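Side-chain contacts in aspartate aminotransferase (Thermotoga maritima, PDB 1O4S), which catalyses the pyridoxal-phosphate-dependent exchange of an amino group between L-aspartate and 2-oxoglutarate, giving oxaloacetate and L-glutamate: residues B[351-355]-B[356-360]; B[334-337]-B[338-341]; B[341-344]-B[345-349]. One frame throughout, in Å; residues are numbered along the deposited sequence.

How the contacts relate
All three contacts are local ones in a run from the loop before helix 337-348 to the turn after strand 350-354. Contact 1 is the most buried. It lies at the end of the strand, near the substrate site, and joins apolar packing to a doubly used carbonyl. Contacts 2 and 3 share helix 337-348 and C341, and both are partly exposed. Contact 2 starts the helix with a carboxylate cap; contact 3 ends it, with charged side chains outside and leucines inside. The helix packs on the strand: D337 of contact 2 bonds S356 of contact 1, and L344 of contact 3 meets L352 of contact 1.

Contact 1: residues B[351-355]-B[356-360]; sequences ALVPG and SAFLK. With SO4 (sulfate ion), chain L.
The F358 ring has A357 CB over one face, set toward the rim, with G355 CA in plane at its edge and G355 O near the plane there. V353 comes in obliquely: its CG1 lies 3.4 Å from F358 CE2, and the two side chains cross at about a right angle. CG1 of V353 is anti to its backbone N (chi1 -174°), which turns this methyl to the ring.

Backbone bonds close the turn. A357 N donates to P354 O at 3.0 Å. G355 O takes two donors from opposite faces of its carbonyl plane: F358 N at 2.8 Å and K360 N at 3.0 Å. G355 CA also makes a CA-H...O contact with K360 O at 3.4 Å. G355 has no CB, and its CA can come this near.

K360 bends at chi2 (83°), and its NZ reaches O1 of a sulfate, probably from the crystallisation liquor, at 2.8 Å. This NZ also forms a salt bridge with E153.

F358 lies beside R365 and N185, which by similarity bind L-aspartate. An alanine in place of F358 would probably leave V353 CG1 without its aromatic partner and open a gap next to R365. The turn thus sets one buried carbonyl, satisfied by two N-H groups, beside the V353-F358 packing and close to the probable substrate site.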
ATOM      1  N   ALA B 351      13.113  23.890  14.127  1.00 30.38           N
ATOM      2  CA  ALA B 351      12.379  22.659  14.365  1.00 30.08           C
ATOM      3  C   ALA B 351      13.270  21.401  14.430  1.00 30.12           C
ATOM      4  O   ALA B 351      13.933  21.029  13.464  1.00 29.43           O
ATOM      5  CB  ALA B 351      11.294  22.495  13.329  1.00 29.51           C
ATOM      6  N   LEU B 352      13.252  20.755  15.603  1.00 30.64           N
ATOM      7  CA  LEU B 352      13.861  19.443  15.823  1.00 30.65           C
ATOM      8  C   LEU B 352      12.807  18.432  16.302  1.00 31.11           C
ATOM      9  O   LEU B 352      11.676  18.784  16.632  1.00 31.31           O
ATOM     10  CB  LEU B 352      15.011  19.534  16.822  1.00 30.41           C
ATOM     11  CG  LEU B 352      16.088  20.606  16.581  1.00 30.06           C
ATOM     12  CD1 LEU B 352      16.999  20.804  17.780  1.00 29.06           C
ATOM     13  CD2 LEU B 352      16.907  20.272  15.387  1.00 30.67           C
ATOM     14  N   VAL B 353      13.188  17.167  16.309  1.00 31.17           N
ATOM     15  CA  VAL B 353      12.287  16.106  16.697  1.00 31.39           C
ATOM     16  C   VAL B 353      12.671  15.604  18.101  1.00 31.41           C
ATOM     17  O   VAL B 353      13.789  15.203  18.311  1.00 30.70           O
ATOM     18  CB  VAL B 353      12.358  14.941  15.721  1.00 31.93           C
ATOM     19  CG1 VAL B 353      11.305  13.907  16.078  1.00 32.50           C
ATOM     20  CG2 VAL B 353      12.172  15.436  14.267  1.00 31.91           C
ATOM     21  N   PRO B 354      11.737  15.612  19.050  1.00 31.49           N
ATOM     22  CA  PRO B 354      12.012  15.058  20.386  1.00 31.48           C
ATOM     23  C   PRO B 354      12.471  13.591  20.324  1.00 30.72           C
ATOM     24  O   PRO B 354      11.824  12.791  19.664  1.00 29.75           O
ATOM     25  CB  PRO B 354      10.669  15.187  21.092  1.00 31.87           C
ATOM     26  CG  PRO B 354       9.991  16.300  20.357  1.00 32.86           C
ATOM     27  CD  PRO B 354      10.364  16.136  18.930  1.00 31.25           C
ATOM     28  N   GLY B 355      13.580  13.267  20.999  1.00 30.21           N
ATOM     29  CA  GLY B 355      14.043  11.891  21.159  1.00 30.04           C
ATOM     30  C   GLY B 355      13.010  10.916  21.738  1.00 30.00           C
ATOM     31  O   GLY B 355      13.049   9.710  21.449  1.00 28.58           O
ATOM     32  N   SER B 356      12.097  11.447  22.550  1.00 30.29           N
ATOM     33  CA  SER B 356      10.899  10.723  23.023  1.00 31.69           C
ATOM     34  C   SER B 356      10.146   9.990  21.909  1.00 31.83           C
ATOM     35  O   SER B 356       9.602   8.909  22.120  1.00 31.75           O
ATOM     36  CB  SER B 356       9.886  11.695  23.638  1.00 31.43           C
ATOM     37  OG  SER B 356      10.342  12.223  24.827  1.00 34.14           O
ATOM     38  N   ALA B 357      10.080  10.601  20.735  1.00 32.11           N
ATOM     39  CA  ALA B 357       9.420   9.969  19.604  1.00 32.10           C
ATOM     40  C   ALA B 357      10.076   8.622  19.224  1.00 32.27           C
ATOM     41  O   ALA B 357       9.432   7.723  18.674  1.00 33.62           O
ATOM     42  CB  ALA B 357       9.421  10.921  18.453  1.00 32.18           C
ATOM     43  N   PHE B 358      11.360   8.488  19.524  1.00 32.28           N
ATOM     44  CA  PHE B 358      12.157   7.310  19.200  1.00 31.88           C
ATOM     45  C   PHE B 358      12.419   6.421  20.435  1.00 32.28           C
ATOM     46  O   PHE B 358      13.331   5.579  20.435  1.00 32.73           O
ATOM     47  CB  PHE B 358      13.461   7.791  18.579  1.00 31.59           C
ATOM     48  CG  PHE B 358      13.263   8.788  17.452  1.00 31.82           C
ATOM     49  CD1 PHE B 358      13.010   8.349  16.154  1.00 33.45           C
ATOM     50  CD2 PHE B 358      13.315  10.166  17.687  1.00 31.87           C
ATOM     51  CE1 PHE B 358      12.832   9.281  15.073  1.00 33.56           C
ATOM     52  CE2 PHE B 358      13.129  11.102  16.640  1.00 31.21           C
ATOM     53  CZ  PHE B 358      12.872  10.636  15.325  1.00 33.33           C
ATOM     54  N   LEU B 359      11.615   6.633  21.478  1.00 32.32           N
ATOM     55  CA  LEU B 359      11.727   5.964  22.781  1.00 32.63           C
ATOM     56  C   LEU B 359      13.045   6.200  23.511  1.00 32.81           C
ATOM     57  O   LEU B 359      13.482   5.357  24.292  1.00 33.54           O
ATOM     58  CB  LEU B 359      11.455   4.460  22.653  1.00 32.53           C
ATOM     59  CG  LEU B 359      10.164   4.123  21.897  1.00 34.21           C
ATOM     60  CD1 LEU B 359       9.848   2.612  21.951  1.00 33.65           C
ATOM     61  CD2 LEU B 359       9.005   4.974  22.430  1.00 34.19           C
ATOM     62  N   LYS B 360      13.662   7.350  23.276  1.00 33.11           N
ATOM     63  CA  LYS B 360      14.895   7.731  23.958  1.00 33.13           C
ATOM     64  C   LYS B 360      14.821   9.189  24.404  1.00 33.16           C
ATOM     65  O   LYS B 360      15.358  10.084  23.723  1.00 33.22           O
ATOM     66  CB  LYS B 360      16.118   7.504  23.070  1.00 33.29           C
ATOM     67  CG  LYS B 360      17.432   7.660  23.836  1.00 32.53           C
ATOM     68  CD  LYS B 360      17.800   6.392  24.575  1.00 33.01           C
ATOM     69  CE  LYS B 360      19.045   6.618  25.412  1.00 32.85           C
ATOM     70  NZ  LYS B 360      19.571   5.366  25.976  1.00 32.30           N
TER
HETATM   71  S   SO4 L 710      22.673   7.348  27.512  1.00 68.61           S
HETATM   72  O1  SO4 L 710      21.945   6.892  26.320  1.00 68.44           O
HETATM   73  O2  SO4 L 710      22.461   8.796  27.713  1.00 65.42           O
HETATM   74  O3  SO4 L 710      22.076   6.624  28.641  1.00 70.95           O
HETATM   75  O4  SO4 L 710      24.094   6.985  27.406  1.00 65.21           O

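Contact 2: residues B[334-337]-B[338-341]; sequences RGDD and VKFC
D336 meets the first turn of helix 337-348 with both its side chain and its carbonyl. The side-chain bond is a cap: V338 N donates to D336 OD2 at 2.8 Å. The bond is weak, since the N-H...O angle is only 125°. A chi1 of -179° swings the D336 carboxylate away from its own backbone N and round to the amide of V338. D336 and V338 lie side by side and point the same way, with D336 OD2 3.4 Å from V338 CB.

Two backbone i to i+4 bonds start the helix. F340 N donates to D336 O at 3.0 Å, and C341 N donates to D337 O, also at 3.0 Å.

The other contacts of D336 are with the chain of K339. The two side chains cross at about a right angle. K339 CG is 3.6 Å from D336 OD1, while K339 CE comes to 3.8 Å from the same oxygen. The ammonium itself stays apart: K339 NZ is 5.0 Å from D336 OD1. The opposite charges probably attract, but this is no salt bridge.

D337 directs its carboxylate to the turn after strand 350-354. With chi1 at 53°, the buried group comes within reach of two partners there: OD2 bonds S356 OG and OD1 bonds G362 N. On the apolar side, F340 packs its ring edge-to-face with F385, and C341 lies on L352 and P354.

The negative carboxylate of D336 probably interacts favourably with the positive end of the helix dipole. This is an N-cap aspartate, placed where a loop from strand 328-332 enters helix 337-348.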
ATOM      1  N   ARG B 334      19.432  18.903  28.058  1.00 37.22           N
ATOM      2  CA  ARG B 334      19.082  18.925  29.467  1.00 37.80           C
ATOM      3  C   ARG B 334      17.558  18.947  29.587  1.00 38.17           C
ATOM      4  O   ARG B 334      16.869  19.499  28.729  1.00 38.22           O
ATOM      5  CB  ARG B 334      19.701  20.135  30.178  1.00 37.84           C
ATOM      6  N   GLY B 335      17.045  18.333  30.651  1.00 38.48           N
ATOM      7  CA  GLY B 335      15.619  18.308  30.931  1.00 38.23           C
ATOM      8  C   GLY B 335      14.785  17.464  29.971  1.00 37.93           C
ATOM      9  O   GLY B 335      15.243  16.436  29.448  1.00 38.12           O
ATOM     10  N   ASP B 336      13.548  17.924  29.766  1.00 37.41           N
ATOM     11  CA  ASP B 336      12.563  17.290  28.900  1.00 37.32           C
ATOM     12  C   ASP B 336      12.822  17.693  27.429  1.00 36.62           C
ATOM     13  O   ASP B 336      13.018  18.873  27.129  1.00 36.20           O
ATOM     14  CB  ASP B 336      11.140  17.686  29.351  1.00 37.43           C
ATOM     15  CG  ASP B 336      10.029  17.036  28.494  1.00 38.51           C
ATOM     16  OD1 ASP B 336       8.856  17.016  28.923  1.00 42.55           O
ATOM     17  OD2 ASP B 336      10.219  16.535  27.381  1.00 37.70           O
ATOM     18  N   ASP B 337      12.841  16.699  26.536  1.00 36.17           N
ATOM     19  CA  ASP B 337      13.196  16.911  25.124  1.00 35.96           C
ATOM     20  C   ASP B 337      12.027  17.488  24.343  1.00 35.55           C
ATOM     21  O   ASP B 337      12.225  18.299  23.437  1.00 35.81           O
ATOM     22  CB  ASP B 337      13.686  15.611  24.456  1.00 36.00           C
ATOM     23  CG  ASP B 337      12.714  14.474  24.616  1.00 36.17           C
ATOM     24  OD1 ASP B 337      12.774  13.763  25.632  1.00 39.85           O
ATOM     25  OD2 ASP B 337      11.830  14.207  23.799  1.00 40.33           O
ATOM     26  N   VAL B 338      10.814  17.050  24.662  1.00 35.22           N
ATOM     27  CA  VAL B 338       9.616  17.641  24.073  1.00 35.39           C
ATOM     28  C   VAL B 338       9.567  19.136  24.339  1.00 35.27           C
ATOM     29  O   VAL B 338       9.323  19.911  23.429  1.00 35.21           O
ATOM     30  CB  VAL B 338       8.314  17.023  24.605  1.00 35.49           C
ATOM     31  CG1 VAL B 338       7.099  17.731  23.992  1.00 36.25           C
ATOM     32  CG2 VAL B 338       8.260  15.534  24.324  1.00 36.04           C
ATOM     33  N   LYS B 339       9.777  19.534  25.587  1.00 34.96           N
ATOM     34  CA  LYS B 339       9.789  20.946  25.926  1.00 35.31           C
ATOM     35  C   LYS B 339      10.970  21.663  25.272  1.00 34.59           C
ATOM     36  O   LYS B 339      10.831  22.794  24.827  1.00 34.48           O
ATOM     37  CB  LYS B 339       9.827  21.162  27.448  1.00 35.46           C
ATOM     38  CG  LYS B 339       8.621  20.564  28.212  1.00 37.45           C
ATOM     39  CD  LYS B 339       8.677  20.962  29.734  1.00 39.19           C
ATOM     40  CE  LYS B 339       7.683  20.189  30.643  1.00 39.56           C
ATOM     41  NZ  LYS B 339       7.725  20.699  32.081  1.00 39.73           N
ATOM     42  N   PHE B 340      12.126  21.011  25.225  1.00 34.02           N
ATOM     43  CA  PHE B 340      13.285  21.569  24.523  1.00 33.82           C
ATOM     44  C   PHE B 340      12.904  21.986  23.093  1.00 33.30           C
ATOM     45  O   PHE B 340      13.250  23.078  22.645  1.00 33.21           O
ATOM     46  CB  PHE B 340      14.449  20.569  24.479  1.00 33.70           C
ATOM     47  CG  PHE B 340      15.728  21.133  23.874  1.00 34.11           C
ATOM     48  CD1 PHE B 340      16.767  21.558  24.689  1.00 33.38           C
ATOM     49  CD2 PHE B 340      15.883  21.228  22.483  1.00 32.53           C
ATOM     50  CE1 PHE B 340      17.955  22.076  24.148  1.00 33.84           C
ATOM     51  CE2 PHE B 340      17.062  21.751  21.930  1.00 34.40           C
ATOM     52  CZ  PHE B 340      18.104  22.163  22.761  1.00 34.31           C
ATOM     53  N   CYS B 341      12.183  21.120  22.401  1.00 33.16           N
ATOM     54  CA  CYS B 341      11.842  21.335  20.996  1.00 33.32           C
ATOM     55  C   CYS B 341      10.729  22.355  20.823  1.00 33.72           C
ATOM     56  O   CYS B 341      10.724  23.089  19.829  1.00 33.16           O
ATOM     57  CB  CYS B 341      11.435  20.031  20.342  1.00 32.66           C
ATOM     58  SG  CYS B 341      12.809  18.893  20.171  1.00 33.25           S
TER

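Contact 3: residues B[341-344]-B[345-349]; sequences CERL and LEEKK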
ATOM      1  N   CYS B 341      12.183  21.120  22.401  1.00 33.16           N
ATOM      2  CA  CYS B 341      11.842  21.335  20.996  1.00 33.32           C
ATOM      3  C   CYS B 341      10.729  22.355  20.823  1.00 33.72           C
ATOM      4  O   CYS B 341      10.724  23.089  19.829  1.00 33.16           O
ATOM      5  CB  CYS B 341      11.435  20.031  20.342  1.00 32.66           C
ATOM      6  SG  CYS B 341      12.809  18.893  20.171  1.00 33.25           S
ATOM      7  N   GLU B 342       9.795  22.393  21.783  1.00 33.65           N
ATOM      8  CA  GLU B 342       8.684  23.349  21.768  1.00 34.41           C
ATOM      9  C   GLU B 342       9.225  24.774  21.894  1.00 34.14           C
ATOM     10  O   GLU B 342       8.799  25.672  21.182  1.00 33.78           O
ATOM     11  CB  GLU B 342       7.680  23.064  22.914  1.00 35.10           C
ATOM     12  CG  GLU B 342       6.718  21.906  22.617  1.00 37.03           C
ATOM     13  CD  GLU B 342       5.759  21.581  23.778  1.00 40.91           C
ATOM     14  OE1 GLU B 342       5.882  22.167  24.886  1.00 40.79           O
ATOM     15  OE2 GLU B 342       4.859  20.719  23.571  1.00 43.75           O
ATOM     16  N   ARG B 343      10.182  24.947  22.792  1.00 34.27           N
ATOM     17  CA  ARG B 343      10.731  26.245  23.123  1.00 34.76           C
ATOM     18  C   ARG B 343      11.670  26.752  22.050  1.00 34.13           C
ATOM     19  O   ARG B 343      11.659  27.922  21.719  1.00 33.86           O
ATOM     20  CB  ARG B 343      11.490  26.155  24.439  1.00 35.67           C
ATOM     21  CG  ARG B 343      10.597  25.890  25.637  1.00 38.74           C
ATOM     22  CD  ARG B 343      11.334  25.661  26.957  1.00 42.78           C
ATOM     23  NE  ARG B 343      10.428  24.987  27.904  1.00 46.70           N
ATOM     24  CZ  ARG B 343       9.746  25.573  28.895  1.00 50.30           C
ATOM     25  NH1 ARG B 343       9.864  26.882  29.151  1.00 51.09           N
ATOM     26  NH2 ARG B 343       8.948  24.824  29.661  1.00 51.54           N
ATOM     27  N   LEU B 344      12.498  25.861  21.526  1.00 33.78           N
ATOM     28  CA  LEU B 344      13.432  26.204  20.469  1.00 33.53           C
ATOM     29  C   LEU B 344      12.630  26.612  19.240  1.00 33.34           C
ATOM     30  O   LEU B 344      12.966  27.582  18.566  1.00 33.58           O
ATOM     31  CB  LEU B 344      14.353  25.021  20.158  1.00 33.31           C
ATOM     32  CG  LEU B 344      15.402  25.225  19.062  1.00 33.08           C
ATOM     33  CD1 LEU B 344      16.551  26.059  19.545  1.00 31.81           C
ATOM     34  CD2 LEU B 344      15.906  23.895  18.595  1.00 33.01           C
ATOM     35  N   LEU B 345      11.561  25.884  18.953  1.00 32.97           N
ATOM     36  CA  LEU B 345      10.676  26.283  17.876  1.00 33.00           C
ATOM     37  C   LEU B 345      10.044  27.647  18.111  1.00 33.04           C
ATOM     38  O   LEU B 345      10.096  28.499  17.242  1.00 32.29           O
ATOM     39  CB  LEU B 345       9.591  25.247  17.635  1.00 33.10           C
ATOM     40  CG  LEU B 345       8.642  25.561  16.467  1.00 34.11           C
ATOM     41  CD1 LEU B 345       9.389  25.681  15.110  1.00 34.40           C
ATOM     42  CD2 LEU B 345       7.556  24.510  16.381  1.00 35.30           C
ATOM     43  N   GLU B 346       9.455  27.872  19.284  1.00 34.08           N
ATOM     44  CA  GLU B 346       8.705  29.101  19.508  1.00 34.44           C
ATOM     45  C   GLU B 346       9.652  30.309  19.632  1.00 33.91           C
ATOM     46  O   GLU B 346       9.310  31.384  19.179  1.00 33.72           O
ATOM     47  CB  GLU B 346       7.723  28.960  20.691  1.00 34.93           C
ATOM     48  CG  GLU B 346       8.300  29.230  22.087  1.00 38.98           C
ATOM     49  CD  GLU B 346       7.484  28.648  23.287  1.00 43.37           C
ATOM     50  OE1 GLU B 346       7.950  28.821  24.451  1.00 43.86           O
ATOM     51  OE2 GLU B 346       6.403  28.008  23.094  1.00 46.06           O
ATOM     52  N   GLU B 347      10.853  30.117  20.172  1.00 33.46           N
ATOM     53  CA  GLU B 347      11.757  31.236  20.467  1.00 34.48           C
ATOM     54  C   GLU B 347      12.755  31.504  19.315  1.00 33.80           C
ATOM     55  O   GLU B 347      13.053  32.655  18.996  1.00 32.87           O
ATOM     56  CB  GLU B 347      12.512  31.005  21.801  1.00 34.62           C
ATOM     57  CG  GLU B 347      11.595  30.852  23.030  1.00 38.69           C
ATOM     58  CD  GLU B 347      12.329  30.537  24.350  1.00 43.45           C
ATOM     59  OE1 GLU B 347      13.558  30.792  24.444  1.00 44.99           O
ATOM     60  OE2 GLU B 347      11.669  30.042  25.318  1.00 46.40           O
ATOM     61  N   LYS B 348      13.276  30.424  18.732  1.00 33.19           N
ATOM     62  CA  LYS B 348      14.335  30.491  17.720  1.00 33.33           C
ATOM     63  C   LYS B 348      13.867  30.079  16.331  1.00 33.15           C
ATOM     64  O   LYS B 348      14.605  30.255  15.374  1.00 33.23           O
ATOM     65  CB  LYS B 348      15.541  29.608  18.112  1.00 33.27           C
ATOM     66  CG  LYS B 348      16.341  30.064  19.346  1.00 33.15           C
ATOM     67  CD  LYS B 348      16.791  31.522  19.275  1.00 32.44           C
ATOM     68  CE  LYS B 348      17.566  31.897  20.502  1.00 33.13           C
ATOM     69  NZ  LYS B 348      18.160  33.245  20.369  1.00 32.66           N
ATOM     70  N   LYS B 349      12.638  29.564  16.230  1.00 32.47           N
ATOM     71  CA  LYS B 349      12.056  29.096  14.971  1.00 32.45           C
ATOM     72  C   LYS B 349      12.986  28.092  14.276  1.00 32.19           C
ATOM     73  O   LYS B 349      13.181  28.135  13.039  1.00 32.46           O
ATOM     74  CB  LYS B 349      11.656  30.254  14.044  1.00 32.37           C
ATOM     75  CG  LYS B 349      11.295  31.576  14.740  1.00 34.00           C
ATOM     76  CD  LYS B 349       9.924  31.589  15.357  1.00 34.06           C
ATOM     77  CE  LYS B 349       9.579  32.980  15.888  1.00 34.55           C
ATOM     78  NZ  LYS B 349      10.054  33.257  17.283  1.00 34.99           N
TER
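Helix 337-348 makes its last turns here, ending where K349 takes positive phi. L344 and K348 meet across one of these turns. L344 CD1 lies 4.0 Å from K348 CB, and the two side chains cross at about a right angle. With chi1 at -180°, the leucine's branch lies beside its carbonyl carbon, and CD1 reaches K348. The leucine also packs on V350, L352 and F385.

Four i to i+4 bonds hold the turns: L345 N to C341 O, E346 N to E342 O, E347 N to R343 O and K348 N to L344 O. The E347 bond is the shortest, at 2.8 Å. Past the helix, K349 folds its chain back, and its NZ bonds E346 O at 2.8 Å.

R343 lies alongside E346, pointing the same way, with guanidinium and carboxylate planes 60° apart. The touch is through carbon: R343 CG is 4.1 Å from E346 OE1. R343 CB is likewise 4.0 Å from E347 OE2. The charged ends stay farther off, with R343 NH1 5.4 Å from E346 OE1 and 5.3 Å from E347 OE2.

L345 turns to helix 27-38, where it meets K32 and L36. The helix is thus amphipathic. Its leucines pack inward. On the outer side R343 probably attracts the carboxylates of E346 and E347 only loosely, since their charged atoms are not in contact. The K349 ammonium, by contrast, engages a backbone carbonyl at the helix end.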